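Local structure of PncC family amidohydrolase (Enterobacter asburiae, 6L19) at residues S21-L26 and A52-V57. The protein is a PncC family amidohydrolase of the competence or damage-inducible type, which probably deamidates nicotinamide mononucleotide, as its relatives do. The protein carries 3 engineered substitutions. Sequence-based numbering, arbitrary orientation.
Sequences SKLTDL and AEFYDV
L23 and F54 make the apolar heart of this contact, between the last turn of helix 12-25 and the residues just ahead of strand 55-61. One methyl of the leucine does the touching: L23 CD1 lies 3.6 Å from F54 CD1 and approaches the ring obliquely, while the two side chains cross at about a right angle. Their stems also meet, with L23 CB 4.1 Å from F54 CB. The phenylalanine's CG sits between its own backbone N and carbonyl carbon (chi1 66°), a position that turns the ring back along the helix flank. Both residues are buried. L28 and L166 touch L23, whereas L45 of helix 40-46 and E48 touch F54.

A second, more open group of contacts is carried by T24, whose CG2 methyl touches both E53 and F54. T24 CG2 is 4.1 Å from F54 CD2, also oblique to the ring, and 3.9 Å from E53 CB. The glutamate, extended beyond CG, runs past the threonine so that E53 OE1 comes within 3.7 Å of T24 CG2, a van der Waals approach. The T24 hydroxyl is engaged within its own helix, where OG1 hydrogen-bonds to the carbonyl oxygen of A20, and the methyl is the part presented to segment 52-57.

No hydrogen bond links the two segments; the backbones come nearest at T24 and F54, whose CA atoms are 6.2 Å apart. F54 is instead tied by backbone hydrogen bonding to L30, at the start of neighbouring strand 30-35. The contact thus packs the C-terminal end of helix 12-25 on the chain entering strand 55-61, the outermost parallel strand of the mixed sheet within this chain, in an alpha/beta fold.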
ATOM      1  N   SER A  21      -6.011   3.241  19.509  1.00 27.68           N
ATOM      2  CA  SER A  21      -6.907   3.202  20.658  1.00 29.86           C
ATOM      3  C   SER A  21      -8.198   3.979  20.379  1.00 29.26           C
ATOM      4  O   SER A  21      -9.289   3.504  20.709  1.00 27.82           O
ATOM      5  CB  SER A  21      -6.163   3.724  21.896  1.00 27.20           C
ATOM      6  OG  SER A  21      -7.031   4.406  22.776  1.00 40.10           O
ATOM      7  N   LYS A  22      -8.104   5.154  19.734  1.00 24.72           N
ATOM      8  CA  LYS A  22      -9.321   5.874  19.341  1.00 27.58           C
ATOM      9  C   LYS A  22     -10.209   5.023  18.435  1.00 28.52           C
ATOM     10  O   LYS A  22     -11.430   4.990  18.610  1.00 29.64           O
ATOM     11  CB  LYS A  22      -8.970   7.180  18.628  1.00 26.59           C
ATOM     12  CG  LYS A  22      -8.516   8.313  19.528  1.00 30.30           C
ATOM     13  CD  LYS A  22      -9.679   9.016  20.166  1.00 35.59           C
ATOM     14  CE  LYS A  22      -9.194  10.030  21.190  1.00 39.43           C
ATOM     15  NZ  LYS A  22     -10.271  10.983  21.562  1.00 44.15           N
ATOM     16  N   LEU A  23      -9.611   4.316  17.471  1.00 24.01           N
ATOM     17  CA  LEU A  23     -10.397   3.558  16.499  1.00 22.75           C
ATOM     18  C   LEU A  23     -10.984   2.292  17.115  1.00 25.72           C
ATOM     19  O   LEU A  23     -12.174   1.997  16.933  1.00 24.82           O
ATOM     20  CB  LEU A  23      -9.531   3.205  15.288  1.00 16.45           C
ATOM     21  CG  LEU A  23      -9.036   4.400  14.454  1.00 28.17           C
ATOM     22  CD1 LEU A  23      -7.953   3.962  13.454  1.00 22.43           C
ATOM     23  CD2 LEU A  23     -10.183   5.091  13.746  1.00 25.04           C
ATOM     24  N   THR A  24     -10.157   1.504  17.809  1.00 23.97           N
ATOM     25  CA  THR A  24     -10.664   0.255  18.370  1.00 26.97           C
ATOM     26  C   THR A  24     -11.722   0.511  19.435  1.00 29.18           C
ATOM     27  O   THR A  24     -12.629  -0.309  19.605  1.00 33.99           O
ATOM     28  CB  THR A  24      -9.527  -0.602  18.944  1.00 23.94           C
ATOM     29  OG1 THR A  24      -8.817   0.138  19.944  1.00 26.78           O
ATOM     30  CG2 THR A  24      -8.584  -1.049  17.846  1.00 26.08           C
ATOM     31  N   ASP A  25     -11.659   1.655  20.124  1.00 30.68           N
ATOM     32  CA  ASP A  25     -12.692   1.977  21.108  1.00 31.68           C
ATOM     33  C   ASP A  25     -14.095   1.919  20.502  1.00 40.62           C
ATOM     34  O   ASP A  25     -15.053   1.502  21.167  1.00 34.32           O
ATOM     35  CB  ASP A  25     -12.442   3.366  21.708  1.00 38.89           C
ATOM     36  CG  ASP A  25     -11.417   3.351  22.852  1.00 47.85           C
ATOM     37  OD1 ASP A  25     -10.976   2.258  23.268  1.00 43.41           O
ATOM     38  OD2 ASP A  25     -11.040   4.447  23.325  1.00 48.32           O
ATOM     39  N   LEU A  26     -14.239   2.333  19.241  1.00 32.28           N
ATOM     40  CA  LEU A  26     -15.538   2.404  18.580  1.00 28.49           C
ATOM     41  C   LEU A  26     -15.676   1.372  17.470  1.00 25.96           C
ATOM     42  O   LEU A  26     -16.599   1.471  16.653  1.00 26.15           O
ATOM     43  CB  LEU A  26     -15.768   3.817  18.032  1.00 26.85           C
ATOM     44  CG  LEU A  26     -16.093   4.834  19.131  1.00 38.20           C
ATOM     45  CD1 LEU A  26     -16.026   6.291  18.678  1.00 33.70           C
ATOM     46  CD2 LEU A  26     -17.475   4.530  19.677  1.00 32.86           C
ATOM     47  N   ALA A  52      -4.282  -5.252  13.075  1.00 29.90           N
ATOM     48  CA  ALA A  52      -5.339  -6.082  12.497  1.00 33.20           C
ATOM     49  C   ALA A  52      -6.724  -5.762  13.060  1.00 34.65           C
ATOM     50  O   ALA A  52      -7.731  -6.083  12.416  1.00 29.16           O
ATOM     51  CB  ALA A  52      -5.018  -7.558  12.708  1.00 37.40           C
ATOM     52  N   GLU A  53      -6.811  -5.120  14.226  1.00 29.61           N
ATOM     53  CA  GLU A  53      -8.123  -4.761  14.756  1.00 29.38           C
ATOM     54  C   GLU A  53      -8.717  -3.504  14.122  1.00 33.13           C
ATOM     55  O   GLU A  53      -9.885  -3.200  14.391  1.00 29.91           O
ATOM     56  CB  GLU A  53      -8.060  -4.575  16.278  1.00 33.43           C
ATOM     57  CG  GLU A  53      -7.233  -5.646  17.001  1.00 43.32           C
ATOM     58  CD  GLU A  53      -7.298  -5.549  18.526  1.00 63.91           C
ATOM     59  OE1 GLU A  53      -7.540  -4.437  19.062  1.00 51.70           O
ATOM     60  OE2 GLU A  53      -7.084  -6.590  19.193  1.00 73.04           O
ATOM     61  N   PHE A  54      -7.974  -2.760  13.288  1.00 21.84           N
ATOM     62  CA  PHE A  54      -8.572  -1.533  12.768  1.00 20.26           C
ATOM     63  C   PHE A  54      -8.170  -1.186  11.334  1.00 23.98           C
ATOM     64  O   PHE A  54      -8.730  -0.253  10.753  1.00 23.83           O
ATOM     65  CB  PHE A  54      -8.249  -0.349  13.690  1.00 18.03           C
ATOM     66  CG  PHE A  54      -6.786   0.013  13.732  1.00 26.48           C
ATOM     67  CD1 PHE A  54      -6.242   0.901  12.817  1.00 22.80           C
ATOM     68  CD2 PHE A  54      -5.948  -0.541  14.691  1.00 24.19           C
ATOM     69  CE1 PHE A  54      -4.880   1.235  12.866  1.00 20.44           C
ATOM     70  CE2 PHE A  54      -4.588  -0.221  14.735  1.00 27.42           C
ATOM     71  CZ  PHE A  54      -4.056   0.660  13.824  1.00 27.25           C
ATOM     72  N   TYR A  55      -7.226  -1.915  10.745  1.00 21.30           N
ATOM     73  CA  TYR A  55      -6.673  -1.558   9.445  1.00 24.38           C
ATOM     74  C   TYR A  55      -6.615  -2.793   8.565  1.00 22.62           C
ATOM     75  O   TYR A  55      -6.061  -3.820   8.968  1.00 24.95           O
ATOM     76  CB  TYR A  55      -5.268  -0.945   9.583  1.00 21.37           C
ATOM     77  CG  TYR A  55      -4.693  -0.444   8.279  1.00 22.59           C
ATOM     78  CD1 TYR A  55      -5.310   0.588   7.571  1.00 18.11           C
ATOM     79  CD2 TYR A  55      -3.543  -1.000   7.748  1.00 24.80           C
ATOM     80  CE1 TYR A  55      -4.798   1.049   6.380  1.00 17.66           C
ATOM     81  CE2 TYR A  55      -3.015  -0.532   6.554  1.00 22.66           C
ATOM     82  CZ  TYR A  55      -3.655   0.494   5.875  1.00 23.17           C
ATOM     83  OH  TYR A  55      -3.149   0.969   4.692  1.00 22.05           O
ATOM     84  N   ASP A  56      -7.159  -2.686   7.358  1.00 22.30           N
ATOM     85  CA  ASP A  56      -7.224  -3.840   6.474  1.00 20.64           C
ATOM     86  C   ASP A  56      -6.585  -3.521   5.126  1.00 27.34           C
ATOM     87  O   ASP A  56      -5.569  -4.126   4.762  1.00 26.75           O
ATOM     88  CB  ASP A  56      -8.681  -4.279   6.315  1.00 28.02           C
ATOM     89  CG  ASP A  56      -8.834  -5.617   5.589  1.00 26.97           C
ATOM     90  OD1 ASP A  56      -7.825  -6.252   5.200  1.00 29.99           O
ATOM     91  OD2 ASP A  56      -9.999  -6.033   5.414  1.00 30.25           O
ATOM     92  N   VAL A  57      -7.141  -2.551   4.398  1.00 20.89           N
ATOM     93  CA  VAL A  57      -6.806  -2.323   2.997  1.00 17.51           C
ATOM     94  C   VAL A  57      -6.022  -1.021   2.842  1.00 21.91           C
ATOM     95  O   VAL A  57      -6.441   0.039   3.332  1.00 19.23           O
ATOM     96  CB  VAL A  57      -8.079  -2.296   2.128  1.00 22.78           C
ATOM     97  CG1 VAL A  57      -7.737  -1.863   0.719  1.00 17.71           C
ATOM     98  CG2 VAL A  57      -8.742  -3.669   2.133  1.00 23.80           C
TER